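Local coordinates for protein phosphoserine aminotransferase (Bacillus circulans, PDB 2C0R) that catalyses the reversible, pyridoxal-phosphate-dependent transamination of 3-phosphohydroxypyruvate to phosphoserine in serine biosynthesis, and a parallel step in pyridoxine biosynthesis, at residues A[244-247]-A[248-252]; A[16-19]-A[20-24]; A[275-278]-A[279-283]; A[343-346]-A[347-350]. The protein carries 1 engineered substitution. All blocks are in the same frame, centred on the assembly; numbering follows the deposited sequence.

Contact 1: A[244-247]-A[248-252]; sequences GIYM and VNEVL
Tyr246 and Glu250, one turn apart on alpha-helix 242-257 of this class-V pyridoxal-phosphate-dependent aminotransferase fold, meet where the methylene CG of Glu250 lies over one face of the tyrosine ring, 4.2 Å from CZ and displaced toward the rim. Ring and carboxylate planes are 35° apart. A water bridges Tyr246 O, Asn249 ND2 and Glu250 OE1: it donates to Glu250 OE1 at 2.6 Å and to the carbonyl, and accepts from ND2. Glu250 reaches it by a bend at chi2 (-52°), and OE1 also forms a salt bridge with Lys253. Tyr246 OH is hydrogen-bonded to Glu26, while its ring meets that of Phe243. Beneath these side chains run regular i to i+4 bonds, among them Val248 N to Gly244 O at 2.8 Å. Helix 45-61 covers Ile245 and Asn249, and helix 17-25 covers Tyr246 and Met247; Met247 also packs on Met38 of the second subunit, at the dimer interface. The Ile245 side chain is about 12 Å from the bound pyridoxal phosphate. The chi1 of Val248 (171°) sets CG2 beside the backbone N, anti to the carbonyl carbon, and brings this methyl to 3.2 Å from Gly244 O.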
loop_
_atom_site.group_PDB
_atom_site.type_symbol
_atom_site.label_atom_id
_atom_site.label_comp_id
_atom_site.label_asym_id
_atom_site.label_seq_id
_atom_site.Cartn_x
_atom_site.Cartn_y
_atom_site.Cartn_z
ATOM N N GLY A 244 3.440 -6.540 -3.258
ATOM C CA GLY A 244 3.125 -5.843 -4.506
ATOM C C GLY A 244 4.361 -5.653 -5.368
ATOM O O GLY A 244 4.306 -5.762 -6.594
ATOM N N ILE A 245 5.505 -5.284 -4.747
ATOM C CA ILE A 245 6.698 -5.070 -5.512
ATOM C C ILE A 245 7.233 -6.374 -6.090
ATOM O O ILE A 245 7.676 -6.397 -7.229
ATOM C CB ILE A 245 7.752 -4.350 -4.655
ATOM C CG1 ILE A 245 7.252 -2.925 -4.377
ATOM C CG2 ILE A 245 9.116 -4.342 -5.292
ATOM C CD1 ILE A 245 7.968 -2.261 -3.198
ATOM N N TYR A 246 7.167 -7.469 -5.317
ATOM C CA TYR A 246 7.472 -8.781 -5.833
ATOM C C TYR A 246 6.620 -9.108 -7.066
ATOM O O TYR A 246 7.111 -9.653 -8.068
ATOM C CB TYR A 246 7.239 -9.811 -4.712
ATOM C CG TYR A 246 7.003 -11.214 -5.217
ATOM C CD1 TYR A 246 8.057 -12.058 -5.590
ATOM C CD2 TYR A 246 5.704 -11.720 -5.305
ATOM C CE1 TYR A 246 7.815 -13.320 -6.038
ATOM C CE2 TYR A 246 5.452 -12.986 -5.761
ATOM C CZ TYR A 246 6.519 -13.779 -6.126
ATOM O OH TYR A 246 6.235 -15.041 -6.566
ATOM N N MET A 247 5.339 -8.770 -7.016
ATOM C CA MET A 247 4.453 -9.075 -8.157
ATOM C C MET A 247 4.736 -8.159 -9.333
ATOM O O MET A 247 4.714 -8.628 -10.484
ATOM C CB MET A 247 3.000 -8.904 -7.754
ATOM C CG MET A 247 2.360 -9.935 -6.850
ATOM S SD MET A 247 2.429 -11.624 -7.509
ATOM C CE MET A 247 1.134 -11.588 -8.747
ATOM N N VAL A 248 5.034 -6.888 -9.098
ATOM C CA VAL A 248 5.523 -6.030 -10.186
ATOM C C VAL A 248 6.743 -6.650 -10.846
ATOM O O VAL A 248 6.851 -6.719 -12.088
ATOM C CB VAL A 248 5.824 -4.606 -9.661
ATOM C CG1 VAL A 248 6.547 -3.762 -10.716
ATOM C CG2 VAL A 248 4.523 -3.924 -9.235
ATOM N N ASN A 249 7.676 -7.141 -10.023
ATOM C CA ASN A 249 8.874 -7.784 -10.619
ATOM C C ASN A 249 8.488 -8.908 -11.559
ATOM O O ASN A 249 9.000 -9.016 -12.673
ATOM C CB ASN A 249 9.789 -8.244 -9.484
ATOM C CG ASN A 249 11.193 -8.559 -9.985
ATOM O OD1 ASN A 249 11.804 -7.845 -10.781
ATOM N ND2 ASN A 249 11.706 -9.656 -9.460
ATOM N N GLU A 250 7.535 -9.733 -11.125
ATOM C CA GLU A 250 7.083 -10.844 -11.988
ATOM C C GLU A 250 6.414 -10.334 -13.233
ATOM O O GLU A 250 6.580 -10.898 -14.336
ATOM C CB GLU A 250 6.146 -11.737 -11.162
ATOM C CG GLU A 250 6.860 -12.519 -10.068
ATOM C CD GLU A 250 8.063 -13.312 -10.565
ATOM O OE1 GLU A 250 9.150 -13.155 -9.974
ATOM O OE2 GLU A 250 7.929 -14.064 -11.557
ATOM N N VAL A 251 5.631 -9.276 -13.130
ATOM C CA VAL A 251 4.984 -8.754 -14.332
ATOM C C VAL A 251 5.991 -8.179 -15.301
ATOM O O VAL A 251 5.883 -8.344 -16.527
ATOM C CB VAL A 251 3.905 -7.707 -13.983
ATOM C CG1 VAL A 251 3.432 -7.013 -15.251
ATOM C CG2 VAL A 251 2.717 -8.335 -13.258
ATOM N N LEU A 252 7.023 -7.533 -14.795
ATOM C CA LEU A 252 8.055 -6.983 -15.669
ATOM C C LEU A 252 8.790 -8.092 -16.410
ATOM O O LEU A 252 9.117 -7.948 -17.595
ATOM C CB LEU A 252 9.065 -6.108 -14.904
ATOM C CG LEU A 252 8.444 -4.915 -14.148
ATOM C CD1 LEU A 252 9.558 -4.258 -13.363
ATOM C CD2 LEU A 252 7.777 -3.940 -15.097
HETATM O O HOH W 1 9.695 -11.410 -8.118
#

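Contact 2: A[16-19]-A[20-24]; sequences PLEV and LERAQ
Glu18 and Arg22 run side by side along the first turns of helix 17-25, each with an opposite charge beyond the helix: Glu18 in a salt bridge to Arg258, Arg22 in one to Glu257. They do not pair with each other, Glu18 OE2 and Arg22 NH2 staying 4.9 Å apart with carboxylate and guanidinium planes at 83°. Glu18 CB lies over one face of the guanidinium, toward its rim, 3.4 Å from Arg22 NH2. Their backbones are joined by the bond from Arg22 N to Glu18 O, 2.9 Å long. Replacing Arg22 with an alanine would probably leave Glu257 without this counter-charge and uncover the CB of Glu18. On the next flank, Glu21 is extended beyond CG (chi2 176°), and its OE2 approaches Leu17 CG at 3.6 Å. Pro16 occupies the N-cap position and opens the helix through its carbonyl, Leu20 N to Pro16 O measuring 3.1 Å. The buried side of the helix, Val19 and Ala23, lies against Met247 of helix 242-257, where Ala23 also meets Tyr246. Leu17 packs on Val28 of the second subunit and Ala23 on its Phe27, so helix 17-25 lies at the subunit interface of the homodimer, wedged between helix 242-257 and the partner chain.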
loop_
_atom_site.group_PDB
_atom_site.type_symbol
_atom_site.label_atom_id
_atom_site.label_comp_id
_atom_site.label_asym_id
_atom_site.label_seq_id
_atom_site.Cartn_x
_atom_site.Cartn_y
_atom_site.Cartn_z
ATOM N N PRO A 16 -1.320 -11.478 -15.956
ATOM C CA PRO A 16 -0.998 -12.640 -16.814
ATOM C C PRO A 16 -1.241 -13.935 -16.044
ATOM O O PRO A 16 -0.764 -14.054 -14.892
ATOM C CB PRO A 16 0.489 -12.445 -17.089
ATOM C CG PRO A 16 0.700 -10.963 -16.969
ATOM C CD PRO A 16 -0.156 -10.623 -15.757
ATOM N N LEU A 17 -1.968 -14.874 -16.629
ATOM C CA LEU A 17 -2.208 -16.149 -15.914
ATOM C C LEU A 17 -0.892 -16.799 -15.477
ATOM O O LEU A 17 -0.819 -17.365 -14.394
ATOM C CB LEU A 17 -2.963 -17.120 -16.803
ATOM C CG LEU A 17 -3.309 -18.454 -16.170
ATOM C CD1 LEU A 17 -3.994 -18.299 -14.809
ATOM C CD2 LEU A 17 -4.205 -19.229 -17.141
ATOM N N GLU A 18 0.155 -16.683 -16.296
ATOM C CA GLU A 18 1.451 -17.303 -15.975
ATOM C C GLU A 18 2.044 -16.679 -14.710
ATOM O O GLU A 18 2.689 -17.325 -13.865
ATOM C CB GLU A 18 2.475 -17.119 -17.094
ATOM C CG GLU A 18 2.297 -15.836 -17.882
ATOM C CD GLU A 18 1.464 -15.901 -19.142
ATOM O OE1 GLU A 18 0.212 -15.976 -19.072
ATOM O OE2 GLU A 18 2.052 -15.837 -20.256
ATOM N N VAL A 19 1.863 -15.384 -14.578
ATOM C CA VAL A 19 2.375 -14.708 -13.382
ATOM C C VAL A 19 1.612 -15.176 -12.156
ATOM O O VAL A 19 2.224 -15.429 -11.116
ATOM C CB VAL A 19 2.229 -13.194 -13.562
ATOM C CG1 VAL A 19 2.417 -12.502 -12.223
ATOM C CG2 VAL A 19 3.254 -12.722 -14.580
ATOM N N LEU A 20 0.280 -15.292 -12.253
ATOM C CA LEU A 20 -0.500 -15.782 -11.134
ATOM C C LEU A 20 -0.066 -17.199 -10.807
ATOM O O LEU A 20 0.060 -17.544 -9.659
ATOM C CB LEU A 20 -1.972 -15.762 -11.476
ATOM C CG LEU A 20 -2.599 -14.386 -11.680
ATOM C CD1 LEU A 20 -4.018 -14.542 -12.185
ATOM C CD2 LEU A 20 -2.596 -13.610 -10.376
ATOM N N GLU A 21 0.164 -18.025 -11.811
ATOM C CA GLU A 21 0.565 -19.409 -11.544
ATOM C C GLU A 21 1.934 -19.471 -10.884
ATOM O O GLU A 21 2.179 -20.291 -9.983
ATOM C CB GLU A 21 0.566 -20.216 -12.824
ATOM C CG GLU A 21 -0.856 -20.395 -13.388
ATOM C CD GLU A 21 -0.786 -21.136 -14.719
ATOM O OE1 GLU A 21 0.329 -21.213 -15.309
ATOM O OE2 GLU A 21 -1.853 -21.633 -15.139
ATOM N N ARG A 22 2.860 -18.639 -11.320
ATOM C CA ARG A 22 4.208 -18.610 -10.739
ATOM C C ARG A 22 4.167 -18.169 -9.271
ATOM O O ARG A 22 4.809 -18.761 -8.389
ATOM C CB ARG A 22 5.108 -17.631 -11.515
ATOM C CG ARG A 22 5.700 -18.165 -12.802
ATOM C CD ARG A 22 6.258 -17.133 -13.778
ATOM N NE ARG A 22 6.097 -17.520 -15.181
ATOM C CZ ARG A 22 6.032 -16.673 -16.203
ATOM N NH1 ARG A 22 6.118 -15.367 -15.927
ATOM N NH2 ARG A 22 5.885 -17.052 -17.487
ATOM N N ALA A 23 3.441 -17.085 -9.035
ATOM C CA ALA A 23 3.346 -16.532 -7.690
ATOM C C ALA A 23 2.625 -17.545 -6.776
ATOM O O ALA A 23 3.020 -17.719 -5.607
ATOM C CB ALA A 23 2.679 -15.190 -7.684
ATOM N N GLN A 24 1.594 -18.198 -7.337
ATOM C CA GLN A 24 0.920 -19.177 -6.503
ATOM C C GLN A 24 1.851 -20.305 -6.083
ATOM O O GLN A 24 1.889 -20.746 -4.945
ATOM C CB GLN A 24 -0.279 -19.760 -7.297
ATOM C CG GLN A 24 -0.934 -20.919 -6.484
ATOM C CD GLN A 24 -2.037 -21.543 -7.339
ATOM O OE1 GLN A 24 -1.795 -21.938 -8.504
ATOM N NE2 GLN A 24 -3.215 -21.593 -6.791
#

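Contact 3: A[275-278]-A[279-283]; sequences IYDA and IDQSG
Ile275 and Ile279 are linked by an i to i+4 bond, Ile279 N to Ile275 O at 3.1 Å, in the last turn of the long alpha-helix 260-280. The next bond, Asp280 N to Tyr276 O, is shorter at 2.8 Å, but the one after it, Gln281 N to Asp277 O, is weak, its N-H turned to an angle of 127°. This is the C-terminal end of the helix: Gln281 is the first residue to leave helical backbone angles, and Gly283 follows with positive phi. On the buried side, CD1 of Ile279 serves two neighbours, touching CG2 of Ile275 at 4.2 Å and approaching the Tyr276 ring obliquely at CD2. The Tyr276 and Ile279 side chains lie side by side, pointing the same way, and both touch Ile300 of strand 299-303. Tyr276 OH extends past this apolar patch to a hydrogen bond with the carbonyl of Ser296. Ile275 touches the same Ile300 and also Cys347, Leu350 and Val351 of helix 344-361, so the end of helix 260-280 is packed between a strand and a helix. On the solvent side, Asp280 forms a salt bridge with Arg295. Such a negative group near the helix C-terminus would run against the helix dipole, and the arginine probably offsets it. Asp277, with CG anti to its backbone nitrogen (chi1 168°), crosses Gln281 at a slant without the two flat groups stacking; its OD2 meets the methylene instead, 3.3 Å from Gln281 CG.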
loop_
_atom_site.group_PDB
_atom_site.type_symbol
_atom_site.label_atom_id
_atom_site.label_comp_id
_atom_site.label_asym_id
_atom_site.label_seq_id
_atom_site.Cartn_x
_atom_site.Cartn_y
_atom_site.Cartn_z
ATOM N N ILE A 275 -11.643 -4.415 -31.518
ATOM C CA ILE A 275 -12.820 -3.898 -30.850
ATOM C C ILE A 275 -13.266 -2.598 -31.485
ATOM O O ILE A 275 -14.467 -2.370 -31.686
ATOM C CB ILE A 275 -12.517 -3.723 -29.363
ATOM C CG1 ILE A 275 -12.249 -5.076 -28.697
ATOM C CG2 ILE A 275 -13.662 -2.982 -28.717
ATOM C CD1 ILE A 275 -11.503 -4.938 -27.357
ATOM N N TYR A 276 -12.339 -1.689 -31.867
ATOM C CA TYR A 276 -12.761 -0.474 -32.554
ATOM C C TYR A 276 -13.411 -0.838 -33.880
ATOM O O TYR A 276 -14.357 -0.141 -34.251
ATOM C CB TYR A 276 -11.588 0.472 -32.788
ATOM C CG TYR A 276 -11.225 1.272 -31.527
ATOM C CD1 TYR A 276 -9.935 1.155 -30.999
ATOM C CD2 TYR A 276 -12.158 2.113 -30.939
ATOM C CE1 TYR A 276 -9.636 1.902 -29.846
ATOM C CE2 TYR A 276 -11.863 2.852 -29.810
ATOM C CZ TYR A 276 -10.573 2.732 -29.282
ATOM O OH TYR A 276 -10.276 3.453 -28.157
ATOM N N ASP A 277 -12.915 -1.870 -34.551
ATOM C CA ASP A 277 -13.572 -2.267 -35.815
ATOM C C ASP A 277 -14.993 -2.726 -35.551
ATOM O O ASP A 277 -15.869 -2.481 -36.368
ATOM C CB ASP A 277 -12.807 -3.408 -36.489
ATOM C CG ASP A 277 -13.640 -4.000 -37.617
ATOM O OD1 ASP A 277 -14.132 -5.165 -37.629
ATOM O OD2 ASP A 277 -13.812 -3.217 -38.578
ATOM N N ALA A 278 -15.236 -3.434 -34.447
ATOM C CA ALA A 278 -16.592 -3.843 -34.071
ATOM C C ALA A 278 -17.515 -2.665 -33.836
ATOM O O ALA A 278 -18.685 -2.679 -34.171
ATOM C CB ALA A 278 -16.537 -4.656 -32.769
ATOM N N ILE A 279 -17.004 -1.596 -33.226
ATOM C CA ILE A 279 -17.791 -0.356 -33.046
ATOM C C ILE A 279 -18.015 0.358 -34.358
ATOM O O ILE A 279 -19.123 0.783 -34.672
ATOM C CB ILE A 279 -17.056 0.580 -32.048
ATOM C CG1 ILE A 279 -16.972 -0.097 -30.669
ATOM C CG2 ILE A 279 -17.720 1.938 -32.025
ATOM C CD1 ILE A 279 -15.796 0.436 -29.831
ATOM N N ASP A 280 -16.947 0.469 -35.158
ATOM C CA ASP A 280 -16.988 1.237 -36.406
ATOM C C ASP A 280 -17.704 0.512 -37.511
ATOM O O ASP A 280 -17.990 1.110 -38.555
ATOM C CB ASP A 280 -15.569 1.585 -36.863
ATOM C CG ASP A 280 -14.918 2.588 -35.929
ATOM O OD1 ASP A 280 -15.606 3.262 -35.139
ATOM O OD2 ASP A 280 -13.693 2.694 -36.037
ATOM N N GLN A 281 -17.999 -0.763 -37.367
ATOM C CA GLN A 281 -18.779 -1.520 -38.334
ATOM C C GLN A 281 -19.952 -2.104 -37.554
ATOM O O GLN A 281 -20.152 -3.293 -37.336
ATOM C CB GLN A 281 -17.907 -2.615 -38.929
ATOM C CG GLN A 281 -16.679 -2.156 -39.695
ATOM C CD GLN A 281 -16.995 -1.481 -41.023
ATOM O OE1 GLN A 281 -16.564 -0.356 -41.294
ATOM N NE2 GLN A 281 -17.757 -2.190 -41.858
ATOM N N SER A 282 -20.798 -1.242 -37.018
ATOM C CA SER A 282 -21.871 -1.706 -36.145
ATOM C C SER A 282 -23.181 -1.127 -36.653
ATOM O O SER A 282 -24.227 -1.334 -36.042
ATOM C CB SER A 282 -21.646 -1.289 -34.704
ATOM O OG SER A 282 -21.826 0.126 -34.556
ATOM N N GLY A 283 -23.173 -0.422 -37.782
ATOM C CA GLY A 283 -24.446 0.112 -38.266
ATOM C C GLY A 283 -24.954 1.214 -37.360
ATOM O O GLY A 283 -26.167 1.454 -37.312
#

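Contact 4: A[343-346]-A[347-350]; sequences PYES and CEAL
Tyr344 and Glu348 cross at about a right angle, the glutamate passing over one face of the phenol ring. Glu348 CG stands 3.9 Å from the ring centroid, 29° off the normal, a CH-pi contact. The ring is brought there by its first torsion, which sets CG opposite the backbone nitrogen (chi1 -180°). From CG the Glu348 chain runs on extended, carrying the carboxylate out over the CD2-CE2 rim on the same side as CG; Glu348 CD lies 3.3 Å from Tyr344 CE2, with the two planes 30° apart. A water then closes the pair: it lies 2.7 Å from Tyr344 OH and donates to Glu348 OE2. All this happens on the first turns of helix 344-361, with Pro343 at the N-cap position; Glu348 N bonds to Tyr344 O at 2.8 Å, whereas Cys347 N to Pro343 O is weak. With an alanine here in place of Glu348, the ring is likely to lose its methylene cover and the bridging water its carboxylate acceptor. Lys270 of helix 260-280 makes a cation-pi contact with the same ring. Glu345 OE2 and Glu348 OE1 are 4.6 Å apart, and two acids this near would probably disfavour each other. Cys347 touches Lys271 and Ile275 of helix 260-280.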
loop_
_atom_site.group_PDB
_atom_site.type_symbol
_atom_site.label_atom_id
_atom_site.label_comp_id
_atom_site.label_asym_id
_atom_site.label_seq_id
_atom_site.Cartn_x
_atom_site.Cartn_y
_atom_site.Cartn_z
ATOM N N PRO A 343 -5.979 -10.942 -22.586
ATOM C CA PRO A 343 -5.596 -11.714 -23.754
ATOM C C PRO A 343 -6.434 -11.350 -24.980
ATOM O O PRO A 343 -7.569 -10.909 -24.909
ATOM C CB PRO A 343 -5.901 -13.162 -23.342
ATOM C CG PRO A 343 -5.924 -13.130 -21.839
ATOM C CD PRO A 343 -6.612 -11.815 -21.563
ATOM N N TYR A 344 -5.868 -11.548 -26.154
ATOM C CA TYR A 344 -6.633 -11.309 -27.379
ATOM C C TYR A 344 -7.875 -12.160 -27.386
ATOM O O TYR A 344 -8.933 -11.711 -27.846
ATOM C CB TYR A 344 -5.729 -11.636 -28.553
ATOM C CG TYR A 344 -6.385 -11.425 -29.899
ATOM C CD1 TYR A 344 -6.715 -10.143 -30.302
ATOM C CD2 TYR A 344 -6.635 -12.517 -30.746
ATOM C CE1 TYR A 344 -7.313 -9.902 -31.527
ATOM C CE2 TYR A 344 -7.241 -12.258 -31.973
ATOM C CZ TYR A 344 -7.568 -10.974 -32.352
ATOM O OH TYR A 344 -8.157 -10.759 -33.587
ATOM N N GLU A 345 -7.804 -13.374 -26.843
ATOM C CA GLU A 345 -9.016 -14.208 -26.834
ATOM C C GLU A 345 -10.159 -13.555 -26.056
ATOM O O GLU A 345 -11.339 -13.768 -26.432
ATOM C CB GLU A 345 -8.630 -15.593 -26.277
ATOM C CG GLU A 345 -7.716 -16.313 -27.255
ATOM C CD GLU A 345 -6.250 -15.881 -27.240
ATOM O OE1 GLU A 345 -5.850 -15.094 -26.333
ATOM O OE2 GLU A 345 -5.474 -16.286 -28.149
ATOM N N SER A 346 -9.886 -12.773 -25.007
ATOM C CA SER A 346 -10.991 -12.068 -24.355
ATOM C C SER A 346 -11.641 -11.061 -25.302
ATOM O O SER A 346 -12.864 -10.849 -25.335
ATOM C CB SER A 346 -10.505 -11.310 -23.117
ATOM O OG SER A 346 -10.231 -12.234 -22.063
ATOM N N CYS A 347 -10.772 -10.416 -26.096
ATOM C CA CYS A 347 -11.256 -9.407 -27.039
ATOM C C CYS A 347 -12.050 -10.062 -28.168
ATOM O O CYS A 347 -13.057 -9.558 -28.616
ATOM C CB CYS A 347 -10.042 -8.659 -27.586
ATOM S SG CYS A 347 -9.245 -7.729 -26.237
ATOM N N GLU A 348 -11.602 -11.204 -28.668
ATOM C CA GLU A 348 -12.399 -11.932 -29.686
ATOM C C GLU A 348 -13.748 -12.328 -29.138
ATOM O O GLU A 348 -14.785 -12.204 -29.802
ATOM C CB GLU A 348 -11.651 -13.203 -30.085
ATOM C CG GLU A 348 -10.413 -12.972 -30.912
ATOM C CD GLU A 348 -9.747 -14.306 -31.244
ATOM O OE1 GLU A 348 -9.339 -14.985 -30.278
ATOM O OE2 GLU A 348 -9.623 -14.653 -32.435
ATOM N N ALA A 349 -13.752 -12.793 -27.885
ATOM C CA ALA A 349 -15.040 -13.136 -27.287
ATOM C C ALA A 349 -15.936 -11.931 -27.164
ATOM O O ALA A 349 -17.133 -11.995 -27.463
ATOM C CB ALA A 349 -14.816 -13.813 -25.935
ATOM N N LEU A 350 -15.374 -10.783 -26.769
ATOM C CA LEU A 350 -16.176 -9.581 -26.635
ATOM C C LEU A 350 -16.796 -9.167 -27.962
ATOM O O LEU A 350 -17.995 -8.820 -28.062
ATOM C CB LEU A 350 -15.283 -8.436 -26.081
ATOM C CG LEU A 350 -15.995 -7.075 -26.071
ATOM C CD1 LEU A 350 -17.239 -7.105 -25.216
ATOM C CD2 LEU A 350 -15.001 -5.981 -25.636
HETATM O O HOH W 2 -9.679 -12.749 -34.470
#

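The four contacts follow one another in the chain as 2, 1, 3 and 4, each lying within or at an end of one helix, and they form two touching pairs. Contacts 1 and 2, with centres about 11 Å apart, join helices 17-25 and 242-257, Met247 SD packing on Ala23 CB at 3.6 Å. Contacts 3 and 4, about 15 Å apart between centres, join helices 260-280 and 344-361 through Ile275 CD1 and Cys347 SG. Contact 2 comes within about 7 Å of contact 4 by nearest atoms, while contacts 1 and 3 are about 35 Å apart between centres. The first pair thus lies at the homodimer interface, whereas the second ties two helices together within a single subunit.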